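Local coordinates for enoyl-CoA hydratase/carnithine racemase (Magnetospirillum magneticum, PDB 4NEK), which probably isomerises enoyl-CoA thioesters, shifting a double bond between positions 3 and 2, at residues V48-A62 against K92-G106. Numbering follows the deposited sequence.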
ATOM      1  N   VAL C  48     -35.728   6.520 -14.292  1.00 33.66           N
ATOM      2  CA  VAL C  48     -34.418   5.946 -14.021  1.00 32.00           C
ATOM      3  C   VAL C  48     -33.313   7.004 -13.935  1.00 29.52           C
ATOM      4  O   VAL C  48     -33.125   7.785 -14.858  1.00 27.86           O
ATOM      5  CB  VAL C  48     -34.045   4.996 -15.121  1.00 31.35           C
ATOM      6  CG1 VAL C  48     -32.609   4.530 -14.946  1.00 34.67           C
ATOM      7  CG2 VAL C  48     -34.986   3.825 -15.092  1.00 32.03           C
ATOM      8  N   ASN C  49     -32.607   7.007 -12.818  1.00 27.98           N
ATOM      9  CA  ASN C  49     -31.483   7.882 -12.630  1.00 28.55           C
ATOM     10  C   ASN C  49     -30.141   7.193 -12.709  1.00 28.62           C
ATOM     11  O   ASN C  49     -29.162   7.838 -13.072  1.00 25.73           O
ATOM     12  CB  ASN C  49     -31.568   8.528 -11.265  1.00 31.23           C
ATOM     13  CG  ASN C  49     -32.687   9.546 -11.175  1.00 32.48           C
ATOM     14  OD1 ASN C  49     -33.379   9.832 -12.147  1.00 34.35           O
ATOM     15  ND2 ASN C  49     -32.818  10.138 -10.027  1.00 31.72           N
ATOM     16  N   VAL C  50     -30.102   5.897 -12.391  1.00 25.79           N
ATOM     17  CA  VAL C  50     -28.858   5.178 -12.272  1.00 25.18           C
ATOM     18  C   VAL C  50     -29.086   3.736 -12.680  1.00 24.15           C
ATOM     19  O   VAL C  50     -30.139   3.195 -12.389  1.00 25.26           O
ATOM     20  CB  VAL C  50     -28.406   5.205 -10.804  1.00 26.42           C
ATOM     21  CG1 VAL C  50     -27.134   4.410 -10.586  1.00 26.25           C
ATOM     22  CG2 VAL C  50     -28.171   6.626 -10.375  1.00 28.30           C
ATOM     23  N   PHE C  51     -28.064   3.098 -13.252  1.00 25.18           N
ATOM     24  CA  PHE C  51     -28.051   1.647 -13.479  1.00 25.64           C
ATOM     25  C   PHE C  51     -27.242   0.914 -12.446  1.00 25.81           C
ATOM     26  O   PHE C  51     -26.208   1.385 -12.004  1.00 24.50           O
ATOM     27  CB  PHE C  51     -27.403   1.324 -14.806  1.00 27.20           C
ATOM     28  CG  PHE C  51     -28.166   1.827 -16.005  1.00 26.30           C
ATOM     29  CD1 PHE C  51     -29.132   1.047 -16.576  1.00 26.49           C
ATOM     30  CD2 PHE C  51     -27.856   3.046 -16.584  1.00 25.02           C
ATOM     31  CE1 PHE C  51     -29.829   1.498 -17.688  1.00 28.22           C
ATOM     32  CE2 PHE C  51     -28.533   3.496 -17.695  1.00 25.91           C
ATOM     33  CZ  PHE C  51     -29.538   2.740 -18.239  1.00 26.82           C
ATOM     34  N   LEU C  52     -27.692  -0.282 -12.133  1.00 27.05           N
ATOM     35  CA  LEU C  52     -26.923  -1.180 -11.307  1.00 27.30           C
ATOM     36  C   LEU C  52     -26.828  -2.555 -11.981  1.00 27.30           C
ATOM     37  O   LEU C  52     -27.820  -3.219 -12.168  1.00 25.56           O
ATOM     38  CB  LEU C  52     -27.589  -1.329  -9.963  1.00 27.36           C
ATOM     39  CG  LEU C  52     -27.040  -2.441  -9.077  1.00 28.86           C
ATOM     40  CD1 LEU C  52     -25.590  -2.167  -8.760  1.00 29.78           C
ATOM     41  CD2 LEU C  52     -27.801  -2.508  -7.781  1.00 30.09           C
ATOM     42  N   ILE C  53     -25.616  -2.966 -12.331  1.00 27.59           N
ATOM     43  CA  ILE C  53     -25.397  -4.222 -13.014  1.00 29.97           C
ATOM     44  C   ILE C  53     -24.888  -5.269 -12.083  1.00 27.67           C
ATOM     45  O   ILE C  53     -23.894  -5.056 -11.420  1.00 27.38           O
ATOM     46  CB  ILE C  53     -24.312  -4.099 -14.061  1.00 33.09           C
ATOM     47  CG1 ILE C  53     -24.616  -2.969 -15.000  1.00 38.34           C
ATOM     48  CG2 ILE C  53     -24.194  -5.362 -14.893  1.00 33.45           C
ATOM     49  CD1 ILE C  53     -23.369  -2.609 -15.764  1.00 43.54           C
ATOM     50  N   LEU C  54     -25.550  -6.414 -12.107  1.00 25.39           N
ATOM     51  CA  LEU C  54     -25.278  -7.518 -11.189  1.00 26.01           C
ATOM     52  C   LEU C  54     -25.122  -8.825 -11.942  1.00 25.58           C
ATOM     53  O   LEU C  54     -25.584  -8.961 -13.073  1.00 24.10           O
ATOM     54  CB  LEU C  54     -26.466  -7.730 -10.246  1.00 25.56           C
ATOM     55  CG  LEU C  54     -26.851  -6.495  -9.445  1.00 26.47           C
ATOM     56  CD1 LEU C  54     -28.082  -6.753  -8.575  1.00 28.59           C
ATOM     57  CD2 LEU C  54     -25.702  -6.056  -8.577  1.00 25.11           C
ATOM     58  N   GLY C  55     -24.506  -9.796 -11.285  1.00 24.68           N
ATOM     59  CA  GLY C  55     -24.460 -11.141 -11.812  1.00 23.34           C
ATOM     60  C   GLY C  55     -25.255 -12.112 -10.969  1.00 22.03           C
ATOM     61  O   GLY C  55     -26.271 -11.775 -10.367  1.00 18.49           O
ATOM     62  N   SER C  56     -24.775 -13.350 -10.944  1.00 24.68           N
ATOM     63  CA  SER C  56     -25.424 -14.412 -10.190  1.00 26.23           C
ATOM     64  C   SER C  56     -24.997 -14.258  -8.746  1.00 28.55           C
ATOM     65  O   SER C  56     -24.293 -13.289  -8.385  1.00 33.43           O
ATOM     66  CB  SER C  56     -25.022 -15.763 -10.738  1.00 26.77           C
ATOM     67  OG  SER C  56     -23.735 -16.173 -10.260  1.00 24.39           O
ATOM     68  N   GLN C  57     -25.385 -15.212  -7.920  1.00 28.52           N
ATOM     69  CA  GLN C  57     -24.957 -15.198  -6.532  1.00 30.46           C
ATOM     70  C   GLN C  57     -23.541 -15.680  -6.407  1.00 29.75           C
ATOM     71  O   GLN C  57     -22.965 -15.566  -5.339  1.00 34.16           O
ATOM     72  CB  GLN C  57     -25.899 -16.040  -5.649  1.00 32.66           C
ATOM     73  CG  GLN C  57     -27.291 -15.437  -5.445  1.00 32.59           C
ATOM     74  CD  GLN C  57     -27.281 -13.907  -5.267  1.00 35.67           C
ATOM     75  OE1 GLN C  57     -27.669 -13.159  -6.164  1.00 37.87           O
ATOM     76  NE2 GLN C  57     -26.801 -13.444  -4.128  1.00 36.57           N
ATOM     77  N   THR C  58     -22.954 -16.215  -7.467  1.00 27.29           N
ATOM     78  CA  THR C  58     -21.560 -16.665  -7.370  1.00 29.14           C
ATOM     79  C   THR C  58     -20.609 -16.086  -8.402  1.00 27.01           C
ATOM     80  O   THR C  58     -19.418 -16.265  -8.253  1.00 26.34           O
ATOM     81  CB  THR C  58     -21.443 -18.185  -7.515  1.00 31.50           C
ATOM     82  OG1 THR C  58     -21.945 -18.549  -8.808  1.00 34.77           O
ATOM     83  CG2 THR C  58     -22.242 -18.884  -6.439  1.00 32.00           C
ATOM     84  N   ASP C  59     -21.108 -15.449  -9.457  1.00 26.47           N
ATOM     85  CA  ASP C  59     -20.253 -14.981 -10.523  1.00 26.43           C
ATOM     86  C   ASP C  59     -20.803 -13.769 -11.210  1.00 25.12           C
ATOM     87  O   ASP C  59     -21.981 -13.546 -11.235  1.00 26.08           O
ATOM     88  CB  ASP C  59     -20.085 -16.048 -11.586  1.00 29.19           C
ATOM     89  CG  ASP C  59     -19.354 -17.276 -11.081  1.00 31.89           C
ATOM     90  OD1 ASP C  59     -18.087 -17.249 -11.004  1.00 33.60           O
ATOM     91  OD2 ASP C  59     -20.046 -18.290 -10.779  1.00 32.28           O
ATOM     92  N   PHE C  60     -19.915 -12.955 -11.739  1.00 24.12           N
ATOM     93  CA  PHE C  60     -20.322 -11.807 -12.486  1.00 25.18           C
ATOM     94  C   PHE C  60     -20.482 -12.238 -13.944  1.00 28.32           C
ATOM     95  O   PHE C  60     -21.580 -12.223 -14.475  1.00 29.81           O
ATOM     96  CB  PHE C  60     -19.290 -10.672 -12.329  1.00 23.36           C
ATOM     97  CG  PHE C  60     -19.693  -9.378 -12.986  1.00 21.59           C
ATOM     98  CD1 PHE C  60     -20.777  -8.691 -12.556  1.00 22.34           C
ATOM     99  CD2 PHE C  60     -18.954  -8.854 -14.049  1.00 22.79           C
ATOM    100  CE1 PHE C  60     -21.149  -7.503 -13.161  1.00 22.43           C
ATOM    101  CE2 PHE C  60     -19.311  -7.665 -14.659  1.00 21.22           C
ATOM    102  CZ  PHE C  60     -20.422  -6.995 -14.218  1.00 22.04           C
ATOM    103  N   SER C  61     -19.374 -12.592 -14.592  1.00 29.65           N
ATOM    104  CA  SER C  61     -19.423 -13.172 -15.916  1.00 28.94           C
ATOM    105  C   SER C  61     -18.140 -13.801 -16.252  1.00 27.30           C
ATOM    106  O   SER C  61     -17.077 -13.184 -16.158  1.00 31.02           O
ATOM    107  CB  SER C  61     -19.709 -12.114 -16.973  1.00 30.01           C
ATOM    108  OG  SER C  61     -19.647 -12.712 -18.237  1.00 29.67           O
ATOM    109  N   ALA C  62     -18.237 -15.022 -16.739  1.00 26.93           N
ATOM    110  CA  ALA C  62     -17.091 -15.721 -17.249  1.00 24.89           C
ATOM    111  C   ALA C  62     -16.720 -15.319 -18.676  1.00 25.59           C
ATOM    112  O   ALA C  62     -15.945 -15.985 -19.296  1.00 24.41           O
ATOM    113  CB  ALA C  62     -17.352 -17.202 -17.194  1.00 26.33           C
ATOM    114  N   LYS C  92     -26.221   8.214 -18.117  1.00 28.16           N
ATOM    115  CA  LYS C  92     -26.507   8.029 -16.703  1.00 26.71           C
ATOM    116  C   LYS C  92     -25.451   7.153 -16.033  1.00 23.85           C
ATOM    117  O   LYS C  92     -24.782   6.378 -16.673  1.00 21.93           O
ATOM    118  CB  LYS C  92     -27.900   7.416 -16.498  1.00 27.08           C
ATOM    119  CG  LYS C  92     -29.012   8.258 -17.088  1.00 29.34           C
ATOM    120  CD  LYS C  92     -30.422   7.640 -16.935  1.00 30.15           C
ATOM    121  CE  LYS C  92     -31.451   8.499 -17.660  1.00 28.01           C
ATOM    122  NZ  LYS C  92     -32.817   7.964 -17.568  1.00 31.69           N
ATOM    123  N   PRO C  93     -25.321   7.286 -14.737  1.00 23.60           N
ATOM    124  CA  PRO C  93     -24.320   6.543 -14.003  1.00 23.87           C
ATOM    125  C   PRO C  93     -24.593   5.071 -13.959  1.00 22.43           C
ATOM    126  O   PRO C  93     -25.747   4.652 -14.003  1.00 20.90           O
ATOM    127  CB  PRO C  93     -24.424   7.086 -12.568  1.00 24.65           C
ATOM    128  CG  PRO C  93     -25.180   8.364 -12.672  1.00 25.68           C
ATOM    129  CD  PRO C  93     -26.056   8.238 -13.880  1.00 24.82           C
ATOM    130  N   VAL C  94     -23.512   4.313 -13.822  1.00 21.78           N
ATOM    131  CA  VAL C  94     -23.554   2.863 -13.873  1.00 22.89           C
ATOM    132  C   VAL C  94     -22.701   2.313 -12.730  1.00 23.03           C
ATOM    133  O   VAL C  94     -21.547   2.647 -12.596  1.00 21.29           O
ATOM    134  CB  VAL C  94     -22.973   2.375 -15.198  1.00 23.31           C
ATOM    135  CG1 VAL C  94     -22.980   0.868 -15.268  1.00 23.29           C
ATOM    136  CG2 VAL C  94     -23.730   2.970 -16.384  1.00 23.54           C
ATOM    137  N   VAL C  95     -23.318   1.510 -11.886  1.00 23.78           N
ATOM    138  CA  VAL C  95     -22.644   0.891 -10.762  1.00 22.65           C
ATOM    139  C   VAL C  95     -22.644  -0.598 -11.000  1.00 21.53           C
ATOM    140  O   VAL C  95     -23.632  -1.125 -11.484  1.00 22.86           O
ATOM    141  CB  VAL C  95     -23.441   1.153  -9.476  1.00 23.15           C
ATOM    142  CG1 VAL C  95     -22.793   0.447  -8.274  1.00 22.12           C
ATOM    143  CG2 VAL C  95     -23.555   2.649  -9.226  1.00 21.95           C
ATOM    144  N   ALA C  96     -21.547  -1.263 -10.710  1.00 21.09           N
ATOM    145  CA  ALA C  96     -21.492  -2.702 -10.871  1.00 22.17           C
ATOM    146  C   ALA C  96     -21.050  -3.388  -9.603  1.00 21.68           C
ATOM    147  O   ALA C  96     -20.299  -2.825  -8.842  1.00 20.02           O
ATOM    148  CB  ALA C  96     -20.531  -3.047 -11.965  1.00 23.65           C
ATOM    149  N   ALA C  97     -21.545  -4.599  -9.388  1.00 21.13           N
ATOM    150  CA  ALA C  97     -21.127  -5.390  -8.268  1.00 21.83           C
ATOM    151  C   ALA C  97     -20.658  -6.688  -8.830  1.00 22.96           C
ATOM    152  O   ALA C  97     -21.444  -7.417  -9.422  1.00 25.11           O
ATOM    153  CB  ALA C  97     -22.299  -5.621  -7.330  1.00 22.41           C
ATOM    154  N   VAL C  98     -19.375  -6.997  -8.652  1.00 22.71           N
ATOM    155  CA  VAL C  98     -18.793  -8.179  -9.221  1.00 21.47           C
ATOM    156  C   VAL C  98     -18.347  -9.168  -8.186  1.00 20.94           C
ATOM    157  O   VAL C  98     -18.070  -8.802  -7.065  1.00 22.43           O
ATOM    158  CB  VAL C  98     -17.608  -7.817 -10.114  1.00 24.81           C
ATOM    159  CG1 VAL C  98     -18.016  -6.755 -11.114  1.00 27.40           C
ATOM    160  CG2 VAL C  98     -16.463  -7.235  -9.336  1.00 26.60           C
ATOM    161  N   ARG C  99     -18.232 -10.419  -8.587  1.00 23.71           N
ATOM    162  CA  ARG C  99     -17.753 -11.503  -7.728  1.00 26.31           C
ATOM    163  C   ARG C  99     -17.400 -12.683  -8.562  1.00 26.87           C
ATOM    164  O   ARG C  99     -17.756 -12.737  -9.723  1.00 28.96           O
ATOM    165  CB  ARG C  99     -18.831 -11.925  -6.727  1.00 26.77           C
ATOM    166  CG  ARG C  99     -19.989 -12.639  -7.397  1.00 26.99           C
ATOM    167  CD  ARG C  99     -21.289 -12.438  -6.656  1.00 26.01           C
ATOM    168  NE  ARG C  99     -21.174 -12.971  -5.321  1.00 27.07           N
ATOM    169  CZ  ARG C  99     -22.019 -12.720  -4.339  1.00 29.34           C
ATOM    170  NH1 ARG C  99     -23.104 -11.970  -4.513  1.00 31.43           N
ATOM    171  NH2 ARG C  99     -21.774 -13.236  -3.155  1.00 32.12           N
ATOM    172  N   GLY C 100     -16.719 -13.653  -7.962  1.00 26.61           N
ATOM    173  CA  GLY C 100     -16.290 -14.853  -8.674  1.00 24.75           C
ATOM    174  C   GLY C 100     -15.598 -14.514  -9.980  1.00 24.56           C
ATOM    175  O   GLY C 100     -14.706 -13.670 -10.020  1.00 23.43           O
ATOM    176  N   ALA C 101     -16.051 -15.118 -11.063  1.00 23.59           N
ATOM    177  CA  ALA C 101     -15.456 -14.854 -12.364  1.00 24.67           C
ATOM    178  C   ALA C 101     -15.816 -13.478 -12.932  1.00 24.15           C
ATOM    179  O   ALA C 101     -16.979 -13.093 -12.947  1.00 24.21           O
ATOM    180  CB  ALA C 101     -15.879 -15.908 -13.335  1.00 25.22           C
ATOM    181  N   ALA C 102     -14.802 -12.738 -13.349  1.00 23.52           N
ATOM    182  CA  ALA C 102     -14.954 -11.522 -14.137  1.00 23.30           C
ATOM    183  C   ALA C 102     -13.976 -11.596 -15.270  1.00 24.55           C
ATOM    184  O   ALA C 102     -12.874 -11.080 -15.211  1.00 24.51           O
ATOM    185  CB  ALA C 102     -14.695 -10.294 -13.299  1.00 23.48           C
ATOM    186  N   ILE C 103     -14.384 -12.293 -16.325  1.00 29.17           N
ATOM    187  CA  ILE C 103     -13.464 -12.698 -17.368  1.00 28.47           C
ATOM    188  C   ILE C 103     -13.854 -12.095 -18.689  1.00 26.24           C
ATOM    189  O   ILE C 103     -15.022 -11.941 -18.987  1.00 24.16           O
ATOM    190  CB  ILE C 103     -13.413 -14.210 -17.491  1.00 30.81           C
ATOM    191  CG1 ILE C 103     -12.963 -14.810 -16.163  1.00 31.70           C
ATOM    192  CG2 ILE C 103     -12.465 -14.631 -18.619  1.00 31.51           C
ATOM    193  CD1 ILE C 103     -13.072 -16.318 -16.140  1.00 30.93           C
ATOM    194  N   GLY C 104     -12.831 -11.706 -19.445  1.00 25.88           N
ATOM    195  CA  GLY C 104     -13.007 -11.071 -20.710  1.00 26.50           C
ATOM    196  C   GLY C 104     -13.774  -9.803 -20.575  1.00 29.40           C
ATOM    197  O   GLY C 104     -13.362  -8.884 -19.886  1.00 34.12           O
ATOM    198  N   ILE C 105     -14.947  -9.787 -21.188  1.00 32.03           N
ATOM    199  CA  ILE C 105     -15.874  -8.667 -21.093  1.00 34.53           C
ATOM    200  C   ILE C 105     -16.317  -8.424 -19.637  1.00 32.22           C
ATOM    201  O   ILE C 105     -16.605  -7.317 -19.242  1.00 32.02           O
ATOM    202  CB  ILE C 105     -17.069  -8.884 -22.059  1.00 38.49           C
ATOM    203  CG1 ILE C 105     -17.997  -7.679 -22.068  1.00 43.94           C
ATOM    204  CG2 ILE C 105     -17.874 -10.121 -21.686  1.00 40.70           C
ATOM    205  CD1 ILE C 105     -17.322  -6.383 -22.484  1.00 45.87           C
ATOM    206  N   GLY C 106     -16.340  -9.465 -18.832  1.00 34.83           N
ATOM    207  CA  GLY C 106     -16.599  -9.307 -17.423  1.00 35.66           C
ATOM    208  C   GLY C 106     -15.609  -8.369 -16.746  1.00 33.70           C
ATOM    209  O   GLY C 106     -15.977  -7.689 -15.802  1.00 34.63           O
TER
HETATM  210  O   HOH W   1     -24.268 -10.860  -6.869  1.00 25.10           O
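Neighbouring parallel strands of the crotonase-fold core, 50-54 and 94-98, illustrate how a sheet pairing can be followed, after a loop, by a second, separate backbone pairing, here at Ser61 and Ala102. Phe51 N donates almost straight to Pro93 O (2.9 Å, 177°), Phe51 O accepts from Val95 N, and Ile53 repeats the pattern between Val95 and Ala97. Ile53 and Val94 meet on one face, CD1 to CG1 at 3.5 Å; on the other, Leu52 CD1 touches Val95 CG1 and Leu54 CD2 touches Ala97 CB. At the strand entrance Lys92, fully extended beyond CG, brings NZ to Val48 O (2.7 Å); Gly42 O is its second acceptor.

Past Leu54 the chains part and rejoin around Phe60. With CG anti to the backbone N (chi1 -175°), its ring lies over Val98, whose CG1 points into the centre of one face, 3.5 Å from the centroid, a CH-pi contact; Gly106 O sits at the ring edge. With an alanine here, Val98 CG1 would probably lose the ring face it packs on, leaving a gap beside Gly106 O.

Ala101 O accepts from both Phe60 N and Ser61 N, and Ser61 O takes Ile103 N (2.8 Å). Asp59 OD1 uses its anti lone pair for Ala101 N (2.9 Å), while Thr58 OG1 donates to OD2 from above the carboxylate plane. Gln57 O lies over one guanidinium face of Arg99, and a water links Arg99 NH1 to Ser56 O. In this fold of repeated beta-beta-alpha units, the runs around Ala62 and Gly104-Gly106, brought side by side here, probably hold the two backbone N-H donors of the family oxyanion hole, as in relatives.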